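Side-chain contact in cell division protein FtsI/penicillin binding protein 2 (Legionella pneumophila subsp. pneumophila ATCC 43290, PDB 4ZTK), which probably cross-links peptidoglycan peptides as a D,D-transpeptidase during bacterial cell division: residues H224-A229 / A264-A269. Sequence-based numbering, arbitrary orientation.
Sequences HMLENA and AGYVPA
The phenol ring of Y266 meets L226 obliquely, neither squarely on a face nor at an edge: L226 CD1 lies 4.0 Å from Y266 CE2 and 3.9 Å from Y266 OH. The carbonyl oxygen of A269, in the same segment as Y266, lies at the ring edge and in its plane. The other flat group is the carboxylate of E227, above whose plane sits the A269 methyl, with A269 CB 3.5 Å from E227 OE1 and 3.6 Å from E227 CG.

The torsions account for these positions. Y266 CG stands between its backbone N and carbonyl carbon (chi1 54°), which carries the phenol end to the helix although CB does not point there. In L226, chi2 of 177° extends CD1 outward, and the two side chains cross at about a right angle. E227 likewise reaches across with a chain extended beyond CG.

CA of E227 and CA of A269 are 7.1 Å apart, a distance that their side chains bridge, and 142 Å² is buried, counting both sides. No hydrogen bond spans the segments. A246 of the adjoining edge strand 246-253 touches L226, Y266 and A269, joining both sides of the contact. L226 also touches K248 and is hydrogen-bonded through its backbone to G247, so helix 216-231 packs against that strand at a K(T/S)G-like pattern consistent with a penicillin-binding active site.

Chemically, the contact is van der Waals in character. The buried Y266 hydroxyl is satisfied by a hydrogen bond with N223 OD1, one residue before the helical segment, which ties the phenol to the helix whose L226 packs against it. Polar anchoring at the hydroxyl and apolar contact beside it would together be expected to restrict the ring's rotation.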
loop_
_atom_site.group_PDB
_atom_site.type_symbol
_atom_site.label_atom_id
_atom_site.label_comp_id
_atom_site.label_asym_id
_atom_site.label_seq_id
_atom_site.Cartn_x
_atom_site.Cartn_y
_atom_site.Cartn_z
ATOM N N HIS A 224 -5.372 -13.973 -2.958
ATOM C CA HIS A 224 -4.847 -14.662 -4.134
ATOM C C HIS A 224 -4.368 -13.654 -5.181
ATOM O O HIS A 224 -3.312 -13.825 -5.792
ATOM C CB HIS A 224 -5.912 -15.580 -4.734
ATOM C CG HIS A 224 -5.452 -16.336 -5.942
ATOM N ND1 HIS A 224 -4.598 -17.414 -5.865
ATOM C CD2 HIS A 224 -5.735 -16.171 -7.257
ATOM C CE1 HIS A 224 -4.373 -17.882 -7.080
ATOM N NE2 HIS A 224 -5.051 -17.145 -7.942
HETATM N N MSE A 225 -5.148 -12.597 -5.374
HETATM C CA MSE A 225 -4.794 -11.551 -6.327
HETATM C C MSE A 225 -3.531 -10.809 -5.916
HETATM O O MSE A 225 -2.710 -10.455 -6.762
HETATM C CB MSE A 225 -5.950 -10.561 -6.496
HETATM C CG MSE A 225 -7.138 -11.126 -7.263
HETATM SE SE MSE A 225 -8.511 -9.778 -7.617
HETATM C CE MSE A 225 -9.745 -10.883 -8.650
ATOM N N LEU A 226 -3.377 -10.572 -4.618
ATOM C CA LEU A 226 -2.186 -9.896 -4.115
ATOM C C LEU A 226 -0.931 -10.776 -4.172
ATOM O O LEU A 226 0.170 -10.271 -4.373
ATOM C CB LEU A 226 -2.418 -9.395 -2.697
ATOM C CG LEU A 226 -3.312 -8.164 -2.612
ATOM C CD1 LEU A 226 -3.557 -7.787 -1.160
ATOM C CD2 LEU A 226 -2.671 -7.012 -3.371
ATOM N N GLU A 227 -1.096 -12.081 -3.980
ATOM C CA GLU A 227 0.015 -13.020 -4.144
ATOM C C GLU A 227 0.434 -13.086 -5.605
ATOM O O GLU A 227 1.623 -13.130 -5.928
ATOM C CB GLU A 227 -0.380 -14.425 -3.685
ATOM C CG GLU A 227 -0.410 -14.622 -2.192
ATOM C CD GLU A 227 -0.562 -16.086 -1.807
ATOM O OE1 GLU A 227 -1.491 -16.406 -1.035
ATOM O OE2 GLU A 227 0.251 -16.915 -2.272
ATOM N N ASN A 228 -0.563 -13.104 -6.483
ATOM C CA ASN A 228 -0.325 -13.157 -7.914
ATOM C C ASN A 228 0.291 -11.868 -8.437
ATOM O O ASN A 228 1.089 -11.887 -9.376
ATOM C CB ASN A 228 -1.627 -13.452 -8.653
ATOM C CG ASN A 228 -1.412 -13.679 -10.129
ATOM O OD1 ASN A 228 -0.728 -14.621 -10.526
ATOM N ND2 ASN A 228 -2.000 -12.819 -10.953
ATOM N N ALA A 229 -0.079 -10.746 -7.824
ATOM C CA ALA A 229 0.514 -9.453 -8.171
ATOM C C ALA A 229 2.017 -9.432 -7.886
ATOM O O ALA A 229 2.764 -8.672 -8.501
ATOM C CB ALA A 229 -0.179 -8.331 -7.415
ATOM N N ALA A 264 2.978 -1.852 -0.609
ATOM C CA ALA A 264 2.253 -2.226 0.592
ATOM C C ALA A 264 1.931 -3.703 0.516
ATOM O O ALA A 264 1.522 -4.197 -0.526
ATOM C CB ALA A 264 0.972 -1.417 0.705
ATOM N N GLY A 265 2.115 -4.415 1.620
ATOM C CA GLY A 265 1.840 -5.835 1.620
ATOM C C GLY A 265 1.929 -6.491 2.981
ATOM O O GLY A 265 2.023 -5.821 4.008
ATOM N N TYR A 266 1.895 -7.819 2.986
ATOM C CA TYR A 266 1.950 -8.571 4.226
ATOM C C TYR A 266 2.513 -9.968 3.981
ATOM O O TYR A 266 2.471 -10.473 2.858
ATOM C CB TYR A 266 0.572 -8.621 4.896
ATOM C CG TYR A 266 -0.536 -9.143 4.006
ATOM C CD1 TYR A 266 -0.754 -10.506 3.867
ATOM C CD2 TYR A 266 -1.369 -8.274 3.315
ATOM C CE1 TYR A 266 -1.766 -10.994 3.062
ATOM C CE2 TYR A 266 -2.393 -8.751 2.510
ATOM C CZ TYR A 266 -2.582 -10.113 2.386
ATOM O OH TYR A 266 -3.588 -10.604 1.583
ATOM N N VAL A 267 3.040 -10.583 5.036
ATOM C CA VAL A 267 3.833 -11.799 4.891
ATOM C C VAL A 267 3.853 -12.585 6.204
ATOM O O VAL A 267 3.876 -11.984 7.279
ATOM C CB VAL A 267 5.285 -11.445 4.450
ATOM C CG1 VAL A 267 6.009 -10.657 5.533
ATOM C CG2 VAL A 267 6.076 -12.684 4.089
ATOM N N PRO A 268 3.780 -13.931 6.134
ATOM C CA PRO A 268 3.473 -14.760 4.959
ATOM C C PRO A 268 2.018 -14.560 4.560
ATOM O O PRO A 268 1.198 -14.311 5.434
ATOM C CB PRO A 268 3.684 -16.194 5.470
ATOM C CG PRO A 268 4.546 -16.057 6.693
ATOM C CD PRO A 268 4.112 -14.755 7.310
ATOM N N ALA A 269 1.700 -14.658 3.274
ATOM C CA ALA A 269 0.344 -14.362 2.814
ATOM C C ALA A 269 -0.701 -15.291 3.429
ATOM O O ALA A 269 -1.800 -14.855 3.772
ATOM C CB ALA A 269 0.273 -14.410 1.301
#